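Local atomic coordinates of oxidoreductase (Bordetella pertussis, PDB entry 3Q2K), a protein that probably oxidises the 3'-hydroxyl of UDP-N-acetylglucosaminuronic acid with NAD, a step in making 2,3-diacetamido-2,3-dideoxy-D-mannuronic acid. Residues Q151-K162 / H211-L219. Residues are numbered along the deposited sequence; the frame is centred on the assembly and turned at random.
Sequences QNRRNATLQLVK and HYVDLLDWL. With HP7 ((2S,3S,4R,5R,6R)-5-acetamido-6-[[[(2R,3S,4R,5R)-5-(2,4-dioxopyrimidin-1-yl)-3,4-dihydroxy-oxolan-2-yl]methoxy-hydroxy-phosphoryl]oxy-hydroxy-phosphoryl]oxy-3,4-dihydroxy-oxane-2-carboxylic acid), chain V.
Arg-153 and Lys-162 hold the indole of Trp-218 between them. The guanidinium of Arg-153 lies flat on one face, centres 3.9 Å apart and planes at 19°, with CZ in cation-pi contact with the five-membered ring and CG in CH-pi contact over the middle of the six-membered one. Lys-162 covers the opposite face with CD and CE; its chain, bent at chi2 and chi4, puts NZ in a second cation-pi contact with the five-membered ring and brings it to the Trp-218 carbonyl oxygen O at 2.9 Å. With CG anti to the backbone N (chi1 -176°), Trp-218 reaches across into this slot. At the ring edge, Gln-159 NE2 sits 3.6 Å from Trp-218 CZ2 while donating an almost straight bond to Arg-153 O.

The same guanidinium is fixed by a salt bridge. Arg-153 presents NE and NH2 side-on to Asp-214, NE to OD2 and NH2 to OD1, both 2.8 Å, each oxygen using its syn lone pair; the two groups are nearly coplanar. Glu-344 makes a second salt bridge, to NH1, so two acidic partners probably stabilise the buried charge.

Apolar packing joins the helices: Leu-158 CD1 meets Leu-215 CD2 at 4.0 Å, and Leu-219 CD2 fits against Val-161 and Lys-162.

At the other end the contact becomes the active-site wall. His-211 NE2 bonds to HP7 O3' at 2.6 Å, either atom able to donate, while ND1 meets a water that accepts from Asn-152 N. Gln-151 NE2 hydrogen-bonds O7N, the carboxamide oxygen of the NADH. The helical segments 156-162 and 211-219 run in the same direction at 25°: their later turns pack together, while the 3-10 segment 151-154 and the first turn of 211-219 line the sugar-nucleotide and nicotinamide pocket of a Gfo/Idh/MocA oxidoreductase.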
# COMPACT_ATOMS: atom_id res chain seq x y z
N GLN C 151 -32.99 19.38 -9.36
CA GLN C 151 -34.29 19.39 -10.03
C GLN C 151 -34.60 18.10 -10.75
O GLN C 151 -35.78 17.76 -10.88
CB GLN C 151 -34.57 20.64 -10.88
CG GLN C 151 -33.77 20.75 -12.18
CD GLN C 151 -32.44 21.43 -11.95
OE1 GLN C 151 -31.86 21.34 -10.87
NE2 GLN C 151 -31.97 22.15 -12.96
N ASN C 152 -33.58 17.37 -11.20
CA ASN C 152 -33.89 16.23 -12.07
C ASN C 152 -34.65 15.19 -11.27
O ASN C 152 -35.30 14.32 -11.83
CB ASN C 152 -32.62 15.57 -12.63
CG ASN C 152 -31.96 16.39 -13.72
OD1 ASN C 152 -32.32 17.53 -14.00
ND2 ASN C 152 -30.91 15.83 -14.31
N ARG C 153 -34.58 15.31 -9.94
CA ARG C 153 -35.31 14.33 -9.14
C ARG C 153 -36.82 14.35 -9.42
O ARG C 153 -37.54 13.37 -9.21
CB ARG C 153 -35.00 14.51 -7.66
CG ARG C 153 -33.66 13.99 -7.22
CD ARG C 153 -33.54 14.13 -5.71
NE ARG C 153 -32.22 13.76 -5.20
CZ ARG C 153 -31.98 13.40 -3.94
NH1 ARG C 153 -32.95 13.32 -3.04
NH2 ARG C 153 -30.75 13.09 -3.56
N ARG C 154 -37.31 15.48 -9.92
CA ARG C 154 -38.74 15.62 -10.12
C ARG C 154 -39.08 15.17 -11.53
O ARG C 154 -40.26 15.06 -11.86
CB ARG C 154 -39.19 17.07 -9.94
CG ARG C 154 -38.86 17.69 -8.59
CD ARG C 154 -39.42 16.90 -7.41
NE ARG C 154 -40.82 16.54 -7.58
CZ ARG C 154 -41.32 15.36 -7.21
NH1 ARG C 154 -42.61 15.10 -7.39
NH2 ARG C 154 -40.53 14.45 -6.66
N ASN C 155 -38.07 14.95 -12.36
CA ASN C 155 -38.33 14.45 -13.70
C ASN C 155 -39.33 13.30 -13.68
O ASN C 155 -39.14 12.30 -12.99
CB ASN C 155 -37.04 13.89 -14.30
CG ASN C 155 -36.18 14.98 -14.88
OD1 ASN C 155 -36.44 16.16 -14.63
ND2 ASN C 155 -35.13 14.61 -15.61
N ALA C 156 -40.39 13.39 -14.47
CA ALA C 156 -41.32 12.27 -14.54
C ALA C 156 -40.71 10.93 -14.90
O ALA C 156 -41.15 9.92 -14.33
CB ALA C 156 -42.47 12.56 -15.49
N THR C 157 -39.77 10.89 -15.84
CA THR C 157 -39.11 9.63 -16.16
C THR C 157 -38.43 8.99 -14.95
O THR C 157 -38.58 7.79 -14.72
CB THR C 157 -38.03 9.88 -17.21
OG1 THR C 157 -37.27 11.00 -16.71
CG2 THR C 157 -38.66 10.23 -18.56
N LEU C 158 -37.68 9.77 -14.17
CA LEU C 158 -36.87 9.21 -13.10
C LEU C 158 -37.78 8.89 -11.92
O LEU C 158 -37.56 7.91 -11.20
CB LEU C 158 -35.74 10.17 -12.71
CG LEU C 158 -34.61 10.43 -13.70
CD1 LEU C 158 -33.62 11.53 -13.28
CD2 LEU C 158 -33.86 9.15 -14.06
N GLN C 159 -38.84 9.67 -11.72
CA GLN C 159 -39.87 9.26 -10.77
C GLN C 159 -40.43 7.86 -11.01
O GLN C 159 -40.56 7.06 -10.09
CB GLN C 159 -41.01 10.28 -10.71
CG GLN C 159 -40.77 11.43 -9.75
CD GLN C 159 -40.37 10.96 -8.36
OE1 GLN C 159 -41.07 10.15 -7.75
NE2 GLN C 159 -39.24 11.45 -7.85
N LEU C 160 -40.74 7.54 -12.26
CA LEU C 160 -41.22 6.19 -12.54
C LEU C 160 -40.16 5.13 -12.23
O LEU C 160 -40.44 4.02 -11.79
CB LEU C 160 -41.56 6.05 -14.03
CG LEU C 160 -42.84 6.66 -14.61
CD1 LEU C 160 -42.82 6.48 -16.12
CD2 LEU C 160 -44.00 5.91 -14.00
N VAL C 161 -38.90 5.42 -12.55
CA VAL C 161 -37.90 4.41 -12.25
C VAL C 161 -37.86 4.23 -10.72
O VAL C 161 -37.82 3.13 -10.19
CB VAL C 161 -36.58 4.90 -12.87
CG1 VAL C 161 -35.38 4.19 -12.29
CG2 VAL C 161 -36.63 4.69 -14.38
N LYS C 162 -37.88 5.35 -10.01
CA LYS C 162 -37.72 5.37 -8.56
C LYS C 162 -38.84 4.52 -7.97
O LYS C 162 -38.64 3.68 -7.10
CB LYS C 162 -37.89 6.82 -8.09
CG LYS C 162 -37.91 7.08 -6.60
CD LYS C 162 -36.52 6.88 -6.01
CE LYS C 162 -36.41 7.57 -4.67
NZ LYS C 162 -35.46 6.71 -3.94
N HIS C 211 -25.80 16.15 -10.93
CA HIS C 211 -27.17 15.66 -11.04
C HIS C 211 -27.15 14.17 -11.32
O HIS C 211 -28.12 13.46 -11.04
CB HIS C 211 -27.94 16.31 -12.20
CG HIS C 211 -27.85 17.81 -12.23
ND1 HIS C 211 -28.72 18.61 -11.53
CD2 HIS C 211 -26.98 18.64 -12.84
CE1 HIS C 211 -28.41 19.88 -11.73
NE2 HIS C 211 -27.36 19.93 -12.53
N TYR C 212 -26.08 13.72 -11.97
CA TYR C 212 -26.03 12.32 -12.38
C TYR C 212 -25.34 11.48 -11.32
O TYR C 212 -25.77 10.36 -11.05
CB TYR C 212 -25.38 12.17 -13.76
CG TYR C 212 -26.28 12.84 -14.76
CD1 TYR C 212 -27.16 12.09 -15.54
CD2 TYR C 212 -26.31 14.22 -14.86
CE1 TYR C 212 -28.01 12.73 -16.41
CE2 TYR C 212 -27.18 14.86 -15.72
CZ TYR C 212 -28.04 14.10 -16.48
OH TYR C 212 -28.88 14.73 -17.38
N VAL C 213 -24.31 12.02 -10.68
CA VAL C 213 -23.75 11.36 -9.51
C VAL C 213 -24.81 11.18 -8.44
O VAL C 213 -24.85 10.11 -7.85
CB VAL C 213 -22.52 12.12 -8.99
CG1 VAL C 213 -22.01 11.53 -7.69
CG2 VAL C 213 -21.46 12.01 -10.05
N ASP C 214 -25.72 12.16 -8.33
CA ASP C 214 -26.82 12.15 -7.37
C ASP C 214 -27.72 10.94 -7.56
O ASP C 214 -28.21 10.38 -6.57
CB ASP C 214 -27.67 13.42 -7.47
CG ASP C 214 -28.79 13.48 -6.43
OD1 ASP C 214 -28.49 13.44 -5.22
OD2 ASP C 214 -29.97 13.57 -6.81
N LEU C 215 -27.95 10.53 -8.80
CA LEU C 215 -28.79 9.37 -9.08
C LEU C 215 -28.27 8.04 -8.53
O LEU C 215 -29.06 7.14 -8.27
CB LEU C 215 -28.95 9.19 -10.59
CG LEU C 215 -29.40 10.44 -11.35
CD1 LEU C 215 -29.72 10.05 -12.80
CD2 LEU C 215 -30.67 10.97 -10.69
N LEU C 216 -26.95 7.92 -8.39
CA LEU C 216 -26.35 6.69 -7.89
C LEU C 216 -26.90 6.24 -6.54
O LEU C 216 -27.35 5.11 -6.38
CB LEU C 216 -24.82 6.76 -7.85
CG LEU C 216 -24.28 7.17 -9.22
CD1 LEU C 216 -22.79 7.47 -9.15
CD2 LEU C 216 -24.54 6.06 -10.23
N ASP C 217 -26.85 7.15 -5.58
CA ASP C 217 -27.37 6.82 -4.26
C ASP C 217 -28.89 6.97 -4.21
O ASP C 217 -29.59 6.07 -3.75
CB ASP C 217 -26.76 7.72 -3.18
CG ASP C 217 -27.29 7.36 -1.81
OD1 ASP C 217 -28.51 7.56 -1.59
OD2 ASP C 217 -26.50 6.85 -0.99
N TRP C 218 -29.42 8.11 -4.64
CA TRP C 218 -30.85 8.36 -4.66
C TRP C 218 -31.66 7.23 -5.29
O TRP C 218 -32.67 6.79 -4.73
CB TRP C 218 -31.13 9.67 -5.40
CG TRP C 218 -32.58 10.02 -5.36
CD1 TRP C 218 -33.32 10.28 -4.25
CD2 TRP C 218 -33.47 10.13 -6.48
NE1 TRP C 218 -34.62 10.54 -4.61
CE2 TRP C 218 -34.74 10.44 -5.97
CE3 TRP C 218 -33.31 10.00 -7.87
CZ2 TRP C 218 -35.85 10.65 -6.79
CZ3 TRP C 218 -34.40 10.23 -8.68
CH2 TRP C 218 -35.66 10.52 -8.14
N LEU C 219 -31.21 6.70 -6.42
CA LEU C 219 -32.03 5.71 -7.12
C LEU C 219 -31.73 4.28 -6.69
O LEU C 219 -32.63 3.49 -6.43
CB LEU C 219 -31.85 5.80 -8.63
CG LEU C 219 -32.69 6.85 -9.36
CD1 LEU C 219 -32.37 6.83 -10.85
CD2 LEU C 219 -34.17 6.55 -9.17
N1 HP7 V . -23.40 23.90 -24.37
C2 HP7 V . -22.74 23.69 -25.52
O2 HP7 V . -21.73 24.30 -25.90
N3 HP7 V . -23.17 22.73 -26.36
C4 HP7 V . -24.25 21.99 -26.03
O4 HP7 V . -24.54 21.10 -26.85
C5 HP7 V . -24.95 22.20 -24.84
C6 HP7 V . -24.49 23.20 -23.99
PA HP7 V . -27.10 24.63 -20.85
PB HP7 V . -28.17 24.33 -18.21
O'P HP7 V . -22.80 23.94 -17.70
O'Q HP7 V . -22.92 25.47 -16.23
C1' HP7 V . -26.64 22.60 -16.98
O1A HP7 V . -27.76 23.46 -21.55
O1B HP7 V . -29.28 23.38 -18.60
C1C HP7 V . -22.89 24.95 -23.49
C2' HP7 V . -26.71 21.84 -15.65
N2' HP7 V . -28.06 21.58 -15.16
O2A HP7 V . -27.53 26.06 -21.07
O2B HP7 V . -28.39 25.79 -17.93
C2C HP7 V . -23.61 26.26 -23.78
O2C HP7 V . -22.66 27.31 -23.59
C3' HP7 V . -26.06 22.70 -14.58
O3' HP7 V . -26.06 22.11 -13.26
O3A HP7 V . -26.98 24.25 -19.29
O3B HP7 V . -27.50 23.73 -16.87
C3C HP7 V . -24.48 26.38 -22.54
O3C HP7 V . -24.73 27.77 -22.34
C4' HP7 V . -24.67 23.08 -15.09
O4' HP7 V . -24.09 23.89 -14.06
C4C HP7 V . -23.61 25.80 -21.44
O4C HP7 V . -23.14 24.64 -22.12
C5' HP7 V . -24.78 23.94 -16.34
O5' HP7 V . -25.34 23.10 -17.34
C5C HP7 V . -24.57 25.28 -20.37
O5C HP7 V . -25.52 24.53 -21.13
C6' HP7 V . -23.44 24.47 -16.77
C7' HP7 V . -28.76 20.52 -15.55
O7' HP7 V . -28.18 19.70 -16.27
C8' HP7 V . -30.19 20.33 -15.13
O HOH W 1 -30.64 17.37 -10.22
O HOH W 2 -29.40 17.62 -16.67